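Local coordinates for protein alkaline serine protease (Pseudoalteromonas sp., PDB 1Y9Z) that probably cleaves peptide bonds in proteins as a subtilisin-like serine protease of a cold-adapted Antarctic bacterium, at residues V336-A339 and T340-L344; Q224-F227 and S228-V231. One frame throughout, in Å; residues are numbered along the deposited sequence.

Interaction 1. Residues V336-A339 and T340-L344; sequences VDRA and TGLAL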
# COMPACT_ATOMS: atom_id res chain seq x y z
N VAL A 336 8.15 13.01 4.70
CA VAL A 336 8.81 12.73 3.43
C VAL A 336 10.00 11.81 3.69
O VAL A 336 10.47 11.72 4.83
CB VAL A 336 9.32 14.03 2.74
CG1 VAL A 336 8.15 14.96 2.43
CG2 VAL A 336 10.33 14.74 3.63
N ASP A 337 10.49 11.14 2.66
CA ASP A 337 11.62 10.23 2.84
C ASP A 337 12.92 11.01 3.04
O ASP A 337 12.95 12.24 2.88
CB ASP A 337 11.72 9.23 1.68
CG ASP A 337 12.06 9.88 0.35
OD1 ASP A 337 11.85 9.21 -0.69
OD2 ASP A 337 12.55 11.02 0.33
N ARG A 338 13.99 10.31 3.39
CA ARG A 338 15.27 10.98 3.65
C ARG A 338 15.85 11.73 2.47
O ARG A 338 16.33 12.85 2.62
CB ARG A 338 16.29 9.98 4.19
CG ARG A 338 17.57 10.65 4.68
CD ARG A 338 18.47 9.67 5.42
NE ARG A 338 19.63 10.34 6.00
CZ ARG A 338 19.57 11.21 7.00
NH1 ARG A 338 18.41 11.54 7.54
NH2 ARG A 338 20.69 11.77 7.46
N ALA A 339 15.82 11.12 1.29
CA ALA A 339 16.36 11.76 0.09
C ALA A 339 15.69 13.11 -0.14
O ALA A 339 16.36 14.10 -0.43
CB ALA A 339 16.16 10.86 -1.12
N THR A 340 14.37 13.13 -0.00
CA THR A 340 13.61 14.36 -0.19
C THR A 340 13.96 15.39 0.89
O THR A 340 14.09 16.57 0.60
CB THR A 340 12.10 14.07 -0.18
OG1 THR A 340 11.78 13.18 -1.25
CG2 THR A 340 11.30 15.36 -0.34
N GLY A 341 14.11 14.92 2.12
CA GLY A 341 14.44 15.82 3.21
C GLY A 341 15.80 16.46 3.02
O GLY A 341 16.00 17.64 3.34
N LEU A 342 16.75 15.70 2.48
CA LEU A 342 18.09 16.23 2.25
C LEU A 342 18.08 17.21 1.08
O LEU A 342 18.84 18.18 1.08
CB LEU A 342 19.07 15.09 1.97
CG LEU A 342 19.31 14.09 3.11
CD1 LEU A 342 20.34 13.06 2.68
CD2 LEU A 342 19.78 14.83 4.35
N ALA A 343 17.22 16.96 0.11
CA ALA A 343 17.12 17.83 -1.05
C ALA A 343 16.54 19.17 -0.62
O ALA A 343 16.93 20.23 -1.13
CB ALA A 343 16.23 17.19 -2.12
N LEU A 344 15.62 19.13 0.34
CA LEU A 344 14.99 20.34 0.85
C LEU A 344 15.99 21.22 1.59
O LEU A 344 15.78 22.42 1.74
CB LEU A 344 13.82 19.98 1.77
CG LEU A 344 12.58 19.43 1.07
CD1 LEU A 344 11.59 18.90 2.10
CD2 LEU A 344 11.94 20.53 0.22
O HOH W 1 11.38 10.40 -2.98

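Interaction 2. Residues Q224-F227 and S228-V231; sequences QSYF and SNGV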
# COMPACT_ATOMS: atom_id res chain seq x y z
N GLN A 224 7.09 24.88 -7.98
CA GLN A 224 7.18 23.46 -8.30
C GLN A 224 6.74 22.60 -7.12
O GLN A 224 6.93 22.98 -5.96
CB GLN A 224 8.61 23.10 -8.72
CG GLN A 224 9.06 23.78 -10.01
CD GLN A 224 8.27 23.33 -11.22
OE1 GLN A 224 8.45 23.85 -12.32
NE2 GLN A 224 7.39 22.35 -11.04
N SER A 225 6.16 21.45 -7.42
CA SER A 225 5.65 20.54 -6.39
C SER A 225 6.50 19.29 -6.14
O SER A 225 7.09 18.73 -7.06
CB SER A 225 4.22 20.12 -6.74
OG SER A 225 3.78 19.06 -5.92
N TYR A 226 6.52 18.86 -4.88
CA TYR A 226 7.26 17.66 -4.47
C TYR A 226 6.32 16.47 -4.34
O TYR A 226 6.70 15.41 -3.84
CB TYR A 226 7.93 17.90 -3.11
CG TYR A 226 9.15 18.78 -3.15
CD1 TYR A 226 10.39 18.27 -3.55
CD2 TYR A 226 9.09 20.12 -2.77
CE1 TYR A 226 11.53 19.07 -3.56
CE2 TYR A 226 10.22 20.93 -2.78
CZ TYR A 226 11.44 20.40 -3.18
OH TYR A 226 12.57 21.19 -3.18
N PHE A 227 5.08 16.64 -4.81
CA PHE A 227 4.08 15.58 -4.72
C PHE A 227 4.57 14.22 -5.21
O PHE A 227 4.38 13.21 -4.54
CB PHE A 227 2.83 15.97 -5.52
CG PHE A 227 1.68 15.02 -5.33
CD1 PHE A 227 0.75 15.23 -4.31
CD2 PHE A 227 1.53 13.91 -6.15
CE1 PHE A 227 -0.31 14.34 -4.12
CE2 PHE A 227 0.48 13.02 -5.97
CZ PHE A 227 -0.44 13.23 -4.95
N SER A 228 5.19 14.20 -6.39
CA SER A 228 5.68 12.95 -6.97
C SER A 228 6.82 12.31 -6.19
O SER A 228 7.14 11.14 -6.40
CB SER A 228 6.11 13.17 -8.43
OG SER A 228 7.23 14.02 -8.51
N ASN A 229 7.44 13.07 -5.30
CA ASN A 229 8.53 12.55 -4.48
C ASN A 229 7.93 11.73 -3.35
O ASN A 229 8.58 10.84 -2.78
CB ASN A 229 9.36 13.68 -3.88
CG ASN A 229 10.19 14.41 -4.91
OD1 ASN A 229 9.67 15.03 -5.83
ND2 ASN A 229 11.51 14.35 -4.75
N GLY A 230 6.68 12.03 -3.03
CA GLY A 230 6.00 11.34 -1.95
C GLY A 230 5.89 12.24 -0.74
O GLY A 230 6.87 12.43 -0.02
N VAL A 231 4.71 12.81 -0.53
CA VAL A 231 4.47 13.69 0.61
C VAL A 231 3.26 13.14 1.34
O VAL A 231 2.15 13.14 0.81
CB VAL A 231 4.18 15.14 0.17
CG1 VAL A 231 4.02 16.04 1.39
CG2 VAL A 231 5.32 15.64 -0.72
O HOH W 2 5.35 16.43 -8.30
O HOH W 3 2.61 12.50 -2.62

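Interaction 1. Residues V336-A339 and T340-L344
Asp337 and Thr340 meet at about a right angle in an N-cap that starts helix 338-345, the short helix following strand 333-336 in a sheet-rich region consistent with the inserted beta-barrel domain. One carboxylate oxygen carries the cap. Asp337 OD2 accepts from Thr340 N at 2.8 Å, met nearly along its own C-O bond and at an N-H...O angle of 160°, while Thr340 OG1 donates to the same OD2, also at 2.8 Å, from above the carboxylate plane. Asp337 CG sits between its backbone N and carbonyl carbon (chi1 66°), which folds the carboxylate back over the first turn; a negative charge at this helix end would be expected to suit the helix dipole. With an alanine here both bonds to OD2 are gone, and Thr340 N is likely to lose its capping mate while the Thr340 hydroxyl becomes freer to turn.

Thr340 is thereby divided into a polar and an apolar branch. Its CG2 turns to Val336, again at roughly a right angle, and lies 3.9 Å from Val336 CB, joining the helix start to the end of the strand. Farther round, Arg338 and Leu342 cross obliquely, with Arg338 CG 4.2 Å from Leu342 CG. The arginine runs extended, CG anti to the backbone N (chi1 -171°), and carries its guanidinium to Glu280 and Ser310, where NH1 makes a salt bridge with Glu280 and a hydrogen bond to Ser310 O, while Leu342 CD2 lies over one guanidinium face. Along the backbone, Leu342 N donates to Arg338 O at 2.9 Å. A water closes the capped end, donating to Asp337 OD1 at 2.6 Å and, over a longer 3.3 Å, to Thr340 OG1.

Interaction 2. Residues Q224-F227 and S228-V231
Tyr226 O is gripped by two backbone N-H groups, firmly by Asn229 N at 2.9 Å and weakly by Gly230 N at 3.5 Å. Two overlapping type I beta turns thus link strand 224-225 to strand 232-240, the second closing one residue on, where Gly230 N also donates to Phe227 O at 3.0 Å. An ST turn leads in: Ser225 OG accepts from Phe227 N at 3.0 Å and is also hydrogen-bonded to Asp218 OD1, so the strand end and the turn share one hydroxyl. At the exit, Gly230 has a phi of 106°, in a conformation where a CB would be jammed against Asn229 O.

Asn229 CB and Val231 CG2 lie against Tyr226 O. Asn229 turns its amide toward the tyrosine ring, OD1 lying 4.0 Å from Tyr226 CD1, with amide and ring planes 72° apart, so the two groups do not stack. Val231 comes in with one methyl only, CG2 packing 4.2 Å from Tyr226 CB. The tyrosine side chain also touches Ile219 and Ile221 of strand 214-221 and Leu344 of helix 338-345, which sets the loop against both that strand and the helix.

Phe227 faces another way, its CG anti to the backbone N (chi1 -172°), and the ring reaches Asp218 and Thr3. A water bridges the end of the turn, donating to Phe227 O at 2.7 Å and accepting from Val231 N; its oxygen sits 3.6 Å above the plane of the Phe227 ring, over the ring centre.

Both contacts are local and partly buried, and they lie against each other with centres about 11 Å apart. Interaction 1 starts a helix and relies on a charged side chain as its cap; interaction 2 turns the chain between strands 224-225 and 232-240 through main-chain carbonyls, a serine hydroxyl and water. Each rests on strand 214-221, through Val336 and Leu344 in the first and Tyr226, Phe227 and Val231 in the second. Their interface is plain packing: Leu344 CD2 lies 3.4 Å from Tyr226 CZ, and Thr340 OG1 is 3.6 Å from Asn229 CB. Ala339, Leu342 and Ala343 form the exposed side of the helix, as Ser228 and Asn229 do on the turn.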